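Local coordinates for protein Exo-beta-1,3-glucanase (Streptomyces sp. SirexAA-E, PDB 4PEY) that hydrolyses laminarin and laminarioligosaccharides from their non-reducing ends, releasing glucose and laminaribiose as an exo-beta-1,3-glucanase of glycoside hydrolase family 55, at residues L526-G531 with D550-S555. The protein carries 1 engineered substitution. Residues are numbered along the deposited sequence; the frame is centred on the assembly and turned at random.
Sequences LVVSLG and DTTIPS
The puckered ring of Pro554 lies alongside Val528: its CB and CG both stand 3.9 Å from Val528 CG2, while Trp190 also touches the proline. Val528's other methyl serves a second partner: with CG1 anti to the backbone N (chi1 -167°), it meets Thr552 CG2 at 3.5 Å, the two side chains crossing at about a right angle. Thr552 CG2 also reaches Leu530 CD2, and its OG1 takes the Gly531 N-H at 3.0 Å (152° at the hydrogen). Replacing Thr552 by alanine removes OG1 and CG2, which would probably leave Gly531 N without this acceptor and open a gap beside Val528 CG1. Strand pairing is direct at the other end, where Val527 and Ser555 form an antiparallel hydrogen-bonded pair, each N to the other's O at 2.9 Å. Between these points two waters bridge the backbones, one joining Ser529 O to Thr552 N, the other Ser529 N to Ile553 O. Thr552 and Leu530 each touch a bound glucose, and Leu530 lies near the substrate-binding Tyr461. Strand 555-560 thus runs antiparallel to 520-529, itself parallel to 489-498, a C-terminal edge bordering the glucan pocket of a family 55 beta-helix.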
loop_
_atom_site.group_PDB
_atom_site.type_symbol
_atom_site.label_atom_id
_atom_site.label_comp_id
_atom_site.label_asym_id
_atom_site.label_seq_id
_atom_site.Cartn_x
_atom_site.Cartn_y
_atom_site.Cartn_z
ATOM N N LEU A 526 -13.109 11.175 -9.897
ATOM C CA LEU A 526 -12.484 11.873 -11.018
ATOM C C LEU A 526 -11.821 10.909 -11.981
ATOM O O LEU A 526 -11.375 9.820 -11.589
ATOM C CB LEU A 526 -11.478 12.902 -10.481
ATOM C CG LEU A 526 -10.330 12.354 -9.627
ATOM C CD1 LEU A 526 -8.949 12.871 -10.045
ATOM C CD2 LEU A 526 -10.627 12.567 -8.141
ATOM N N VAL A 527 -11.784 11.303 -13.251
ATOM C CA VAL A 527 -10.969 10.603 -14.239
ATOM C C VAL A 527 -10.074 11.615 -14.950
ATOM O O VAL A 527 -10.409 12.797 -15.066
ATOM C CB VAL A 527 -11.823 9.807 -15.264
ATOM C CG1 VAL A 527 -12.642 8.731 -14.552
ATOM C CG2 VAL A 527 -12.725 10.734 -16.094
ATOM N N VAL A 528 -8.910 11.155 -15.397
ATOM C CA VAL A 528 -7.922 12.053 -15.984
ATOM C C VAL A 528 -7.214 11.361 -17.138
ATOM O O VAL A 528 -6.738 10.227 -16.979
ATOM C CB VAL A 528 -6.836 12.501 -14.962
ATOM C CG1 VAL A 528 -6.036 13.661 -15.533
ATOM C CG2 VAL A 528 -7.436 12.872 -13.601
ATOM N N SER A 529 -7.160 12.021 -18.295
ATOM C CA SER A 529 -6.299 11.573 -19.382
ATOM C C SER A 529 -4.939 12.228 -19.244
ATOM O O SER A 529 -4.849 13.450 -19.159
ATOM C CB SER A 529 -6.896 11.923 -20.751
ATOM O OG SER A 529 -5.943 11.729 -21.787
ATOM N N LEU A 530 -3.883 11.421 -19.242
ATOM C CA LEU A 530 -2.540 11.964 -19.106
ATOM C C LEU A 530 -2.016 12.387 -20.485
ATOM O O LEU A 530 -1.649 11.553 -21.323
ATOM C CB LEU A 530 -1.614 10.938 -18.431
ATOM C CG LEU A 530 -2.160 10.364 -17.109
ATOM C CD1 LEU A 530 -1.229 9.309 -16.532
ATOM C CD2 LEU A 530 -2.431 11.482 -16.091
ATOM N N GLY A 531 -2.017 13.692 -20.732
ATOM C CA GLY A 531 -1.460 14.228 -21.966
ATOM C C GLY A 531 -2.216 13.857 -23.235
ATOM O O GLY A 531 -1.631 13.787 -24.316
ATOM N N ASP A 550 -5.357 17.906 -24.431
ATOM C CA ASP A 550 -4.167 17.170 -24.015
ATOM C C ASP A 550 -3.537 17.808 -22.784
ATOM O O ASP A 550 -2.341 17.640 -22.530
ATOM C CB ASP A 550 -3.138 17.082 -25.146
ATOM C CG ASP A 550 -2.590 18.443 -25.574
ATOM O OD1 ASP A 550 -2.966 19.479 -24.984
ATOM O OD2 ASP A 550 -1.754 18.473 -26.507
ATOM N N THR A 551 -4.350 18.544 -22.028
ATOM C CA THR A 551 -3.842 19.366 -20.933
ATOM C C THR A 551 -4.018 18.738 -19.543
ATOM O O THR A 551 -3.730 19.376 -18.520
ATOM C CB THR A 551 -4.519 20.738 -20.954
ATOM O OG1 THR A 551 -5.931 20.544 -21.065
ATOM C CG2 THR A 551 -4.032 21.555 -22.156
ATOM N N THR A 552 -4.485 17.491 -19.511
ATOM C CA THR A 552 -4.543 16.707 -18.267
ATOM C C THR A 552 -5.400 17.418 -17.197
ATOM O O THR A 552 -5.027 17.530 -16.020
ATOM C CB THR A 552 -3.101 16.401 -17.741
ATOM O OG1 THR A 552 -2.284 15.942 -18.830
ATOM C CG2 THR A 552 -3.113 15.310 -16.673
ATOM N N ILE A 553 -6.577 17.872 -17.618
ATOM C CA ILE A 553 -7.569 18.437 -16.704
ATOM C C ILE A 553 -8.567 17.358 -16.260
ATOM O O ILE A 553 -9.209 16.721 -17.099
ATOM C CB ILE A 553 -8.332 19.604 -17.362
ATOM C CG1 ILE A 553 -7.358 20.706 -17.792
ATOM C CG2 ILE A 553 -9.400 20.145 -16.423
ATOM C CD1 ILE A 553 -8.026 21.860 -18.505
ATOM N N PRO A 554 -8.694 17.133 -14.940
ATOM C CA PRO A 554 -9.640 16.107 -14.481
ATOM C C PRO A 554 -11.097 16.397 -14.833
ATOM O O PRO A 554 -11.520 17.562 -14.859
ATOM C CB PRO A 554 -9.462 16.117 -12.961
ATOM C CG PRO A 554 -8.084 16.644 -12.738
ATOM C CD PRO A 554 -7.863 17.649 -13.836
ATOM N N SER A 555 -11.846 15.331 -15.105
ATOM C CA SER A 555 -13.307 15.379 -15.141
ATOM C C SER A 555 -13.823 14.814 -13.822
ATOM O O SER A 555 -13.437 13.718 -13.421
ATOM C CB SER A 555 -13.855 14.588 -16.328
ATOM O OG SER A 555 -15.271 14.626 -16.342
HETATM O O HOH W 1 -5.120 15.273 -21.240
HETATM O O HOH W 2 -7.935 14.776 -18.667
#